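PDB 6GTQ: N-acetyltransferase from Escherichia coli, which probably transfers an acetyl group from acetyl-coenzyme A to an amino group of its substrate, as members of the GNAT acetyltransferase family do. Local coordinates for residues 48-53 and 65-70; 93-98 and 135-140. The protein carries 1 engineered substitution. All coordinates share one frame; numbering follows the deposited sequence. Where two conformers were deposited one is given.

Interaction 1 of 2, residues 48-53 and 65-70; sequences RAYILC and YTLCGS. With ACT (acetate ion), chain H.
Y50 and Y65, with R48 and L67, are the hydrogen-bonded pairs of the antiparallel β-hairpin formed by strands 48-53 and 61-74 of the GNAT sheet. Backbone evidence comes first: R48 N to L67 O and L67 N to R48 O both measure 2.8 Å, and Y50 and Y65 repeat the reciprocal pair, with the bond from Y50 N to Y65 O almost straight at 177°. Between them A49 faces T66 as a non-hydrogen-bonded pair.

The aromatic contact is a slid one. The ring planes of Y50 and Y65 lie 6° from parallel, but with centroids 4.8 Å apart the rings overlap little. What covers the Y65 face is Y50 CB, a CH-pi contact 3.5 Å from the Y65 ring centroid; in return Y65 OH sits over a face of Y50. Y65 CG lies between its own backbone N and carbonyl carbon (chi1 80°), which turns the ring toward strand 48-53, and the Y65 hydroxyl is hydrogen-bonded to H117 ND1 of helix 110-129. L67 CD1 approaches Y50 CE1 obliquely at 3.9 Å.

On the opposite face an acetate ion, probably a crystallisation additive, accepts a 2.7 Å hydrogen bond at its O from T66 OG1.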
# COMPACT_ATOMS: atom_id res chain seq x y z
N ARG A 48 -0.58 -8.44 -6.77
CA ARG A 48 -1.17 -7.48 -7.70
C ARG A 48 -0.28 -6.25 -7.62
O ARG A 48 -0.13 -5.67 -6.53
CB ARG A 48 -2.63 -7.14 -7.34
CG ARG A 48 -3.53 -8.35 -7.24
CD ARG A 48 -4.06 -8.84 -8.56
NE ARG A 48 -3.04 -9.57 -9.31
CZ ARG A 48 -3.03 -9.71 -10.62
NH1 ARG A 48 -4.00 -9.19 -11.36
NH2 ARG A 48 -2.06 -10.38 -11.21
N ALA A 49 0.39 -5.93 -8.73
CA ALA A 49 1.33 -4.82 -8.83
C ALA A 49 0.72 -3.62 -9.54
O ALA A 49 0.13 -3.75 -10.62
CB ALA A 49 2.58 -5.29 -9.56
N TYR A 50 0.88 -2.45 -8.91
CA TYR A 50 0.38 -1.17 -9.39
C TYR A 50 1.56 -0.25 -9.66
O TYR A 50 2.49 -0.15 -8.85
CB TYR A 50 -0.60 -0.56 -8.39
CG TYR A 50 -1.91 -1.30 -8.31
CD1 TYR A 50 -2.02 -2.50 -7.61
CD2 TYR A 50 -3.06 -0.79 -8.91
CE1 TYR A 50 -3.23 -3.20 -7.54
CE2 TYR A 50 -4.27 -1.47 -8.84
CZ TYR A 50 -4.35 -2.68 -8.17
OH TYR A 50 -5.54 -3.35 -8.11
N ILE A 51 1.54 0.41 -10.83
CA ILE A 51 2.64 1.23 -11.31
C ILE A 51 2.27 2.71 -11.47
O ILE A 51 1.19 3.04 -11.93
CB ILE A 51 3.17 0.55 -12.63
CG1 ILE A 51 4.43 -0.31 -12.38
CG2 ILE A 51 3.39 1.50 -13.80
CD1 ILE A 51 4.21 -1.63 -11.63
N LEU A 52 3.19 3.59 -11.04
CA LEU A 52 3.14 5.04 -11.20
C LEU A 52 4.06 5.30 -12.40
O LEU A 52 5.25 5.04 -12.31
CB LEU A 52 3.65 5.77 -9.94
CG LEU A 52 3.80 7.30 -10.02
CD1 LEU A 52 2.44 7.99 -10.10
CD2 LEU A 52 4.62 7.83 -8.87
N CYS A 53 3.49 5.71 -13.54
CA CYS A 53 4.28 5.93 -14.76
C CYS A 53 3.92 7.23 -15.47
O CYS A 53 2.94 7.87 -15.13
CB CYS A 53 4.24 4.72 -15.69
SG CYS A 53 2.58 4.19 -16.16
N TYR A 65 3.74 -0.09 -6.18
CA TYR A 65 3.24 -0.71 -4.95
C TYR A 65 2.69 -2.10 -5.28
O TYR A 65 2.33 -2.35 -6.43
CB TYR A 65 2.27 0.20 -4.14
CG TYR A 65 0.83 0.27 -4.61
CD1 TYR A 65 -0.07 -0.76 -4.31
CD2 TYR A 65 0.34 1.42 -5.22
CE1 TYR A 65 -1.40 -0.68 -4.70
CE2 TYR A 65 -1.01 1.51 -5.60
CZ TYR A 65 -1.87 0.46 -5.34
OH TYR A 65 -3.18 0.52 -5.72
N THR A 66 2.73 -3.02 -4.31
CA THR A 66 2.22 -4.39 -4.46
C THR A 66 1.17 -4.68 -3.39
O THR A 66 1.33 -4.27 -2.24
CB THR A 66 3.33 -5.46 -4.50
OG1 THR A 66 3.98 -5.56 -3.23
CG2 THR A 66 4.35 -5.23 -5.61
N LEU A 67 0.09 -5.39 -3.78
CA LEU A 67 -1.00 -5.82 -2.91
C LEU A 67 -1.22 -7.31 -3.01
O LEU A 67 -1.05 -7.91 -4.09
CB LEU A 67 -2.33 -5.17 -3.33
CG LEU A 67 -2.58 -3.71 -3.08
CD1 LEU A 67 -3.92 -3.32 -3.66
CD2 LEU A 67 -2.54 -3.36 -1.59
N CYS A 68 -1.65 -7.89 -1.89
CA CYS A 68 -2.03 -9.30 -1.80
C CYS A 68 -3.01 -9.51 -0.66
O CYS A 68 -2.89 -8.88 0.39
CB CYS A 68 -0.83 -10.24 -1.69
SG CYS A 68 -1.26 -11.99 -1.90
N GLY A 69 -3.99 -10.37 -0.89
CA GLY A 69 -4.99 -10.71 0.10
C GLY A 69 -4.35 -11.45 1.26
O GLY A 69 -3.41 -12.23 1.07
N SER A 70 -4.81 -11.17 2.48
CA SER A 70 -4.26 -11.78 3.67
C SER A 70 -5.34 -11.97 4.71
O SER A 70 -6.51 -11.70 4.45
CB SER A 70 -3.12 -10.92 4.23
OG SER A 70 -3.48 -9.55 4.31
C ACT H . 2.57 -8.36 -1.32
O ACT H . 2.38 -7.38 -1.99
OXT ACT H . 3.11 -9.39 -1.71
CH3 ACT H . 2.10 -8.28 0.13

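Interaction 2 of 2, residues 93-98 and 135-140; sequences SVTLGR and FVEALN
L96 and V136 form one parallel bridge and T95 and F135 the other, where strands 90-101 and 133-137 meet in a β-α-β unit, connected through helix 110-129. The strand axes approach to 4.7 Å, with their directions 17° apart. Three backbone bonds join them: F135 N to V94 O at 3.0 Å, L96 N to F135 O at 2.9 Å, and E137 N to L96 O, longer at 3.2 Å and bent to 149°.

Apolar contact lies on the L96 and V136 face, where V136 CG2 comes within 3.7 Å of L96 CB; A118 and F147 of the flanking helices pack against this face.

On the T95 and F135 face, F135 CG is anti to the carbonyl carbon (chi1 -74°), which carries the ring along the strand to S93. There S93 OG meets the ring edge near its plane, 3.4 Å from F135 CD1, and the same S93 hydroxyl is hydrogen-bonded to S70 OG. T95 OG1 also bonds to S70 and to the backbone of another protein's chain, which packs apolar side chains on S93, T95 and F135.

G97 and E137 touch only loosely, G97 O lying 3.9 Å from E137 CB, and A138 begins a loop leading to the N-cap N140. The longer, more bent E137 bond, with no bridge after it, marks where these strands begin to part, consistent with the GNAT splay that receives acetyl-coenzyme A.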
# COMPACT_ATOMS: atom_id res chain seq x y z
N SER A 93 -8.18 -9.44 5.25
CA SER A 93 -7.52 -8.16 4.94
C SER A 93 -6.70 -8.18 3.63
O SER A 93 -6.73 -9.16 2.89
CB SER A 93 -6.62 -7.75 6.11
OG SER A 93 -5.67 -8.75 6.39
N VAL A 94 -6.01 -7.08 3.34
CA VAL A 94 -5.12 -6.93 2.20
C VAL A 94 -3.81 -6.38 2.74
O VAL A 94 -3.82 -5.46 3.57
CB VAL A 94 -5.71 -6.03 1.08
CG1 VAL A 94 -4.70 -5.86 -0.06
CG2 VAL A 94 -7.04 -6.59 0.56
N THR A 95 -2.69 -6.92 2.27
CA THR A 95 -1.37 -6.43 2.66
C THR A 95 -0.73 -5.63 1.52
O THR A 95 -0.69 -6.11 0.39
CB THR A 95 -0.48 -7.58 3.15
OG1 THR A 95 -1.11 -8.23 4.24
CG2 THR A 95 0.90 -7.11 3.58
N LEU A 96 -0.22 -4.43 1.84
CA LEU A 96 0.57 -3.61 0.93
C LEU A 96 2.00 -3.96 1.38
O LEU A 96 2.45 -3.50 2.43
CB LEU A 96 0.28 -2.12 1.14
CG LEU A 96 0.51 -1.16 -0.04
CD1 LEU A 96 0.03 0.24 0.32
CD2 LEU A 96 1.96 -1.05 -0.40
N GLY A 97 2.66 -4.85 0.62
CA GLY A 97 3.98 -5.36 0.97
C GLY A 97 5.19 -4.60 0.47
O GLY A 97 6.29 -4.80 1.00
N ARG A 98 5.02 -3.77 -0.55
CA ARG A 98 6.11 -2.99 -1.14
C ARG A 98 5.60 -1.67 -1.64
O ARG A 98 4.54 -1.61 -2.25
CB ARG A 98 6.76 -3.76 -2.32
CG ARG A 98 7.90 -4.66 -1.90
CD ARG A 98 8.06 -5.82 -2.84
NE ARG A 98 9.22 -6.64 -2.49
CZ ARG A 98 9.20 -7.96 -2.32
NH1 ARG A 98 10.32 -8.61 -2.01
NH2 ARG A 98 8.07 -8.64 -2.48
N PHE A 135 -3.11 -3.81 5.94
CA PHE A 135 -1.85 -3.98 6.67
C PHE A 135 -0.73 -3.52 5.76
O PHE A 135 -0.84 -3.63 4.55
CB PHE A 135 -1.63 -5.44 7.09
CG PHE A 135 -2.51 -5.88 8.23
CD1 PHE A 135 -3.76 -6.43 7.99
CD2 PHE A 135 -2.09 -5.73 9.55
CE1 PHE A 135 -4.58 -6.83 9.06
CE2 PHE A 135 -2.91 -6.12 10.61
CZ PHE A 135 -4.14 -6.67 10.35
N VAL A 136 0.33 -2.98 6.35
CA VAL A 136 1.45 -2.48 5.58
C VAL A 136 2.77 -2.94 6.20
O VAL A 136 2.85 -3.16 7.41
CB VAL A 136 1.34 -0.95 5.36
CG1 VAL A 136 1.89 -0.14 6.53
CG2 VAL A 136 1.99 -0.54 4.06
N GLU A 137 3.79 -3.16 5.36
CA GLU A 137 5.12 -3.62 5.78
C GLU A 137 6.12 -2.45 5.80
O GLU A 137 6.37 -1.83 4.76
CB GLU A 137 5.62 -4.77 4.88
CG GLU A 137 4.83 -6.07 4.99
CD GLU A 137 4.81 -6.74 6.36
OE1 GLU A 137 5.89 -6.89 6.97
OE2 GLU A 137 3.70 -7.12 6.81
N ALA A 138 6.68 -2.15 6.99
CA ALA A 138 7.68 -1.11 7.17
C ALA A 138 9.00 -1.71 7.68
O ALA A 138 9.16 -1.97 8.88
CB ALA A 138 7.16 -0.02 8.11
N LEU A 139 9.93 -1.95 6.73
CA LEU A 139 11.26 -2.56 6.94
C LEU A 139 12.30 -1.64 7.61
O LEU A 139 13.39 -2.11 7.97
CB LEU A 139 11.79 -3.10 5.60
N ASN A 140 11.98 -0.34 7.79
CA ASN A 140 12.87 0.65 8.39
C ASN A 140 12.10 1.75 9.14
O ASN A 140 10.88 1.86 8.97
CB ASN A 140 13.80 1.26 7.33
CG ASN A 140 13.07 1.88 6.16
OD1 ASN A 140 12.72 3.06 6.18
ND2 ASN A 140 12.82 1.09 5.12

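In the fold
From the N terminus, the chain enters strand 48-53, turns, and returns along strand 61-74, so interaction 1 closes a short hairpin with 11 residues between its segments. Interaction 2 opens only afterwards: strand 90-101 runs beside 61-74, and 36 residues, largely helix 110-129, intervene before strand 133-137 completes the longer crossover. The two closures are therefore in series, neither nested nor crossing. Their centres are about 11 Å apart, and they meet along the shared border of strands 61-74 and 90-101, where T95 N and C68 O probably hydrogen-bond at 2.7 Å. With that middle junction the two contacts span four adjacent strands of the mixed sheet, with helix 110-129 packed on both contacts.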